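Local coordinates for protein putative D-arabinose 5-phosphate isomerase (Klebsiella pneumoniae subsp. pneumoniae, PDB 3K2V) that probably interconverts D-arabinose 5-phosphate and D-ribulose 5-phosphate, with a CBS-domain pair that binds a cytidine 5'-monophosphate-linked octulosonic acid and may regulate the enzyme, at residues H35-L45 and E55-I66. Numbering follows the deposited sequence.
Sequences HTGDEIPHVGL and EITRKNLGMTAI. With CMK (cytidine 5'-monophosphate 3-deoxy-beta-D-gulo-oct-2-ulo-pyranosonic acid), chain G.
His-42 and Val-43 run parallel to Ala-65 and Ile-66, with Ala-65 N hydrogen-bonded to Pro-41 O (2.9 Å) and Val-43 N to Ala-65 O (3.0 Å). This is the beta-alpha-beta unit of a CBS domain, in which helix 49-59 carries the chain from edge strand 42-43 to its parallel neighbour 63-67, and it illustrates how side chains from the end of a connecting helix can secure a short edge strand. The side chain of Glu-55 leaves the helix with CG anti to the backbone N (chi1 179°), bends at chi2, and offers OE2 to His-42 N at 3.0 Å. Lys-59 NZ reaches Glu-55 OE2 from the opposite face of the carboxylate in a 2.6 Å salt bridge, which probably stabilises the glutamate's negative charge. The ammonium group also donates to two carbonyls just before the strand, Asp-38 O and, from above its plane, Ile-40 O. The aliphatic start of Lys-59 lies along Pro-41, whose ring meets Leu-61 CD1 through CD at 3.6 Å. Beyond, Val-43 CG1 packs on Glu-55 CB, while CG2 lies beside Ile-66 CG1. The turn after the helix lines the CMK pocket: Asn-60 OD1 accepts a hydrogen bond from CMK O7 (2.6 Å), and Asp-79 and residues of the second subunit complete the site. Thr-64 OG1 donates to Ala-65 O at 3.0 Å, on the other side of the carbonyl plane from Val-43 N.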
loop_
_atom_site.group_PDB
_atom_site.type_symbol
_atom_site.label_atom_id
_atom_site.label_comp_id
_atom_site.label_asym_id
_atom_site.label_seq_id
_atom_site.Cartn_x
_atom_site.Cartn_y
_atom_site.Cartn_z
ATOM N N HIS A 35 -14.667 -2.453 -7.688
ATOM C CA HIS A 35 -14.446 -1.661 -8.889
ATOM C C HIS A 35 -14.570 -2.552 -10.114
ATOM O O HIS A 35 -14.013 -3.646 -10.161
ATOM C CB HIS A 35 -13.050 -1.006 -8.837
ATOM C CG HIS A 35 -12.880 -0.115 -7.652
ATOM N ND1 HIS A 35 -13.448 1.139 -7.583
ATOM C CD2 HIS A 35 -12.295 -0.335 -6.449
ATOM C CE1 HIS A 35 -13.180 1.670 -6.399
ATOM N NE2 HIS A 35 -12.472 0.799 -5.698
ATOM N N THR A 36 -15.290 -2.069 -11.114
ATOM C CA THR A 36 -15.524 -2.815 -12.352
ATOM C C THR A 36 -15.286 -1.898 -13.522
ATOM O O THR A 36 -15.077 -0.699 -13.346
ATOM C CB THR A 36 -16.977 -3.330 -12.419
ATOM O OG1 THR A 36 -17.855 -2.214 -12.501
ATOM C CG2 THR A 36 -17.317 -4.116 -11.175
ATOM N N GLY A 37 -15.286 -2.472 -14.719
ATOM C CA GLY A 37 -15.217 -1.697 -15.952
ATOM C C GLY A 37 -13.920 -0.916 -16.033
ATOM O O GLY A 37 -12.840 -1.444 -15.732
ATOM N N ASP A 38 -14.043 0.359 -16.376
ATOM C CA ASP A 38 -12.890 1.230 -16.513
ATOM C C ASP A 38 -12.186 1.513 -15.206
ATOM O O ASP A 38 -11.061 2.011 -15.251
ATOM C CB ASP A 38 -13.282 2.569 -17.135
ATOM C CG ASP A 38 -13.734 2.444 -18.591
ATOM O OD1 ASP A 38 -13.373 1.452 -19.266
ATOM O OD2 ASP A 38 -14.456 3.358 -19.062
ATOM N N GLU A 39 -12.812 1.211 -14.059
ATOM C CA GLU A 39 -12.122 1.438 -12.795
ATOM C C GLU A 39 -11.153 0.291 -12.441
ATOM O O GLU A 39 -10.382 0.416 -11.498
ATOM C CB GLU A 39 -13.104 1.726 -11.658
ATOM C CG GLU A 39 -13.765 3.098 -11.763
ATOM C CD GLU A 39 -14.857 3.132 -12.818
ATOM O OE1 GLU A 39 -14.687 3.854 -13.821
ATOM O OE2 GLU A 39 -15.884 2.425 -12.657
ATOM N N ILE A 40 -11.190 -0.812 -13.188
ATOM C CA ILE A 40 -10.254 -1.912 -12.972
ATOM C C ILE A 40 -8.888 -1.525 -13.576
ATOM O O ILE A 40 -8.803 -1.173 -14.745
ATOM C CB ILE A 40 -10.710 -3.245 -13.633
ATOM C CG1 ILE A 40 -12.073 -3.696 -13.109
ATOM C CG2 ILE A 40 -9.680 -4.384 -13.398
ATOM C CD1 ILE A 40 -12.621 -4.914 -13.882
ATOM N N PRO A 41 -7.820 -1.589 -12.774
ATOM C CA PRO A 41 -6.478 -1.446 -13.351
ATOM C C PRO A 41 -5.990 -2.729 -14.000
ATOM O O PRO A 41 -5.837 -3.757 -13.338
ATOM C CB PRO A 41 -5.610 -1.077 -12.153
ATOM C CG PRO A 41 -6.309 -1.672 -10.978
ATOM C CD PRO A 41 -7.776 -1.864 -11.330
ATOM N N HIS A 42 -5.769 -2.675 -15.290
ATOM C CA HIS A 42 -5.202 -3.804 -15.981
ATOM C C HIS A 42 -4.460 -3.363 -17.217
ATOM O O HIS A 42 -4.811 -2.349 -17.845
ATOM C CB HIS A 42 -6.252 -4.859 -16.317
ATOM C CG HIS A 42 -7.302 -4.399 -17.277
ATOM N ND1 HIS A 42 -7.170 -4.531 -18.645
ATOM C CD2 HIS A 42 -8.512 -3.827 -17.067
ATOM C CE1 HIS A 42 -8.248 -4.043 -19.233
ATOM N NE2 HIS A 42 -9.091 -3.638 -18.297
ATOM N N VAL A 43 -3.375 -4.087 -17.507
ATOM C CA VAL A 43 -2.614 -3.923 -18.736
ATOM C C VAL A 43 -2.420 -5.295 -19.357
ATOM O O VAL A 43 -2.696 -6.316 -18.743
ATOM C CB VAL A 43 -1.232 -3.248 -18.509
ATOM C CG1 VAL A 43 -1.414 -1.866 -17.862
ATOM C CG2 VAL A 43 -0.294 -4.119 -17.648
ATOM N N GLY A 44 -1.980 -5.300 -20.601
ATOM C CA GLY A 44 -1.719 -6.532 -21.324
ATOM C C GLY A 44 -0.339 -7.103 -21.093
ATOM O O GLY A 44 0.559 -6.452 -20.513
ATOM N N LEU A 45 -0.161 -8.316 -21.598
ATOM C CA LEU A 45 1.066 -9.069 -21.392
ATOM C C LEU A 45 2.278 -8.412 -22.046
ATOM O O LEU A 45 3.389 -8.589 -21.554
ATOM C CB LEU A 45 0.928 -10.506 -21.908
ATOM C CG LEU A 45 2.098 -11.459 -21.598
ATOM C CD1 LEU A 45 2.234 -11.616 -20.090
ATOM C CD2 LEU A 45 1.877 -12.811 -22.281
ATOM N N GLU A 55 -0.887 2.966 -15.321
ATOM C CA GLU A 55 -2.202 2.382 -15.066
ATOM C C GLU A 55 -2.458 2.340 -13.569
ATOM O O GLU A 55 -3.568 2.688 -13.131
ATOM C CB GLU A 55 -2.316 0.990 -15.688
ATOM C CG GLU A 55 -3.668 0.253 -15.462
ATOM C CD GLU A 55 -4.846 0.791 -16.289
ATOM O OE1 GLU A 55 -4.656 1.762 -17.057
ATOM O OE2 GLU A 55 -5.978 0.228 -16.168
ATOM N N ILE A 56 -1.432 1.969 -12.789
ATOM C CA ILE A 56 -1.519 1.980 -11.334
ATOM C C ILE A 56 -1.874 3.380 -10.845
ATOM O O ILE A 56 -2.793 3.541 -10.021
ATOM C CB ILE A 56 -0.211 1.495 -10.631
ATOM C CG1 ILE A 56 0.030 0.013 -10.885
ATOM C CG2 ILE A 56 -0.274 1.796 -9.099
ATOM C CD1 ILE A 56 1.413 -0.521 -10.329
ATOM N N THR A 57 -1.167 4.395 -11.350
ATOM C CA THR A 57 -1.418 5.760 -10.924
ATOM C C THR A 57 -2.841 6.201 -11.264
ATOM O O THR A 57 -3.541 6.752 -10.418
ATOM C CB THR A 57 -0.416 6.733 -11.558
ATOM O OG1 THR A 57 0.910 6.311 -11.209
ATOM C CG2 THR A 57 -0.661 8.136 -11.055
ATOM N N ARG A 58 -3.270 5.927 -12.487
ATOM C CA ARG A 58 -4.571 6.382 -12.911
ATOM C C ARG A 58 -5.729 5.736 -12.183
ATOM O O ARG A 58 -6.705 6.409 -11.909
ATOM C CB ARG A 58 -4.726 6.258 -14.413
ATOM C CG ARG A 58 -3.976 7.363 -15.053
ATOM C CD ARG A 58 -3.699 7.110 -16.472
ATOM N NE ARG A 58 -3.131 8.315 -17.054
ATOM C CZ ARG A 58 -2.879 8.457 -18.344
ATOM N NH1 ARG A 58 -3.175 7.452 -19.172
ATOM N NH2 ARG A 58 -2.355 9.597 -18.798
ATOM N N LYS A 59 -5.621 4.460 -11.828
ATOM C CA LYS A 59 -6.775 3.784 -11.219
ATOM C C LYS A 59 -6.770 3.848 -9.698
ATOM O O LYS A 59 -7.773 3.505 -9.051
ATOM C CB LYS A 59 -6.922 2.352 -11.744
ATOM C CG LYS A 59 -6.977 2.226 -13.279
ATOM C CD LYS A 59 -8.014 3.111 -13.954
ATOM C CE LYS A 59 -8.037 2.969 -15.488
ATOM N NZ LYS A 59 -8.238 1.591 -16.004
ATOM N N ASN A 60 -5.651 4.307 -9.142
ATOM C CA ASN A 60 -5.564 4.736 -7.773
ATOM C C ASN A 60 -5.763 3.635 -6.699
ATOM O O ASN A 60 -6.183 3.915 -5.562
ATOM C CB ASN A 60 -6.564 5.892 -7.565
ATOM C CG ASN A 60 -6.238 6.711 -6.371
ATOM O OD1 ASN A 60 -5.070 7.003 -6.098
ATOM N ND2 ASN A 60 -7.268 7.065 -5.606
ATOM N N LEU A 61 -5.433 2.402 -7.048
ATOM C CA LEU A 61 -5.550 1.268 -6.144
ATOM C C LEU A 61 -4.200 0.673 -5.718
ATOM O O LEU A 61 -4.166 -0.367 -5.047
ATOM C CB LEU A 61 -6.359 0.175 -6.844
ATOM C CG LEU A 61 -7.770 0.567 -7.251
ATOM C CD1 LEU A 61 -8.389 -0.553 -8.022
ATOM C CD2 LEU A 61 -8.612 0.901 -6.032
ATOM N N GLY A 62 -3.091 1.269 -6.150
ATOM C CA GLY A 62 -1.773 0.787 -5.757
ATOM C C GLY A 62 -1.313 -0.496 -6.445
ATOM O O GLY A 62 -0.284 -1.071 -6.080
HETATM N N MSE A 63 -2.051 -0.927 -7.453
HETATM C CA MSE A 63 -1.744 -2.154 -8.150
HETATM C C MSE A 63 -2.407 -2.189 -9.503
HETATM O O MSE A 63 -3.306 -1.396 -9.786
HETATM C CB MSE A 63 -2.204 -3.389 -7.340
HETATM C CG MSE A 63 -3.691 -3.412 -7.000
HETATM SE SE MSE A 63 -4.495 -5.167 -7.385
HETATM C CE MSE A 63 -4.377 -5.090 -9.297
ATOM N N THR A 64 -1.938 -3.100 -10.337
ATOM C CA THR A 64 -2.567 -3.431 -11.584
ATOM C C THR A 64 -2.536 -4.932 -11.807
ATOM O O THR A 64 -1.601 -5.614 -11.394
ATOM C CB THR A 64 -1.913 -2.697 -12.789
ATOM O OG1 THR A 64 -2.683 -2.929 -13.981
ATOM C CG2 THR A 64 -0.430 -3.125 -13.007
ATOM N N ALA A 65 -3.576 -5.432 -12.460
ATOM C CA ALA A 65 -3.566 -6.753 -13.034
ATOM C C ALA A 65 -2.880 -6.741 -14.401
ATOM O O ALA A 65 -2.785 -5.707 -15.085
ATOM C CB ALA A 65 -5.041 -7.284 -13.193
ATOM N N ILE A 66 -2.409 -7.910 -14.787
ATOM C CA ILE A 66 -1.940 -8.169 -16.129
ATOM C C ILE A 66 -2.852 -9.282 -16.643
ATOM O O ILE A 66 -2.928 -10.359 -16.037
ATOM C CB ILE A 66 -0.473 -8.641 -16.172
ATOM C CG1 ILE A 66 0.489 -7.547 -15.660
ATOM C CG2 ILE A 66 -0.091 -9.006 -17.628
ATOM C CD1 ILE A 66 0.621 -7.420 -14.133
HETATM N N1C CMK G . 1.874 10.089 3.305
HETATM C C2C CMK G . 2.000 11.034 4.378
HETATM N N3C CMK G . 1.930 10.575 5.685
HETATM C C4C CMK G . 1.734 9.217 5.970
HETATM C C5C CMK G . 1.604 8.298 4.938
HETATM C C6C CMK G . 1.666 8.739 3.609
HETATM O O2C CMK G . 2.186 12.232 4.165
HETATM N N4C CMK G . 1.682 8.835 7.246
HETATM C "C1'" CMK G . 1.944 10.568 1.882
HETATM C "C2'" CMK G . 2.905 9.754 0.981
HETATM O "O2'" CMK G . 4.274 10.209 1.095
HETATM C "C3'" CMK G . 2.328 10.008 -0.411
HETATM C "C4'" CMK G . 0.827 10.321 -0.169
HETATM O "O4'" CMK G . 0.633 10.476 1.266
HETATM O "O3'" CMK G . 2.997 11.136 -0.991
HETATM C "C5'" CMK G . -0.053 9.058 -0.440
HETATM O "O5'" CMK G . 0.477 7.883 0.307
HETATM P PA CMK G . 0.540 6.456 -0.476
HETATM O O1A CMK G . 1.711 6.713 -1.468
HETATM O O2A CMK G . 0.770 5.334 0.455
HETATM O O6 CMK G . -2.795 5.419 -2.267
HETATM C C2 CMK G . -1.339 5.579 -2.389
HETATM O O2 CMK G . -0.912 6.388 -1.243
HETATM C C3 CMK G . -0.673 4.207 -2.344
HETATM C C4 CMK G . -1.299 3.265 -3.367
HETATM O O4 CMK G . -0.664 1.983 -3.232
HETATM C C5 CMK G . -2.809 3.158 -3.171
HETATM C C6 CMK G . -3.387 4.577 -3.302
HETATM C C7 CMK G . -4.919 4.816 -3.336
HETATM C C1 CMK G . -0.883 6.285 -3.693
HETATM O O1X CMK G . 0.138 6.993 -3.585
HETATM O O1Y CMK G . -1.487 6.065 -4.774
HETATM O O5 CMK G . -3.086 2.641 -1.874
HETATM C C8 CMK G . -5.652 4.473 -2.048
HETATM O O8 CMK G . -6.781 5.367 -1.900
HETATM O O7 CMK G . -5.177 6.204 -3.603
HETATM O O HOH W 1 -10.109 2.730 -10.068
#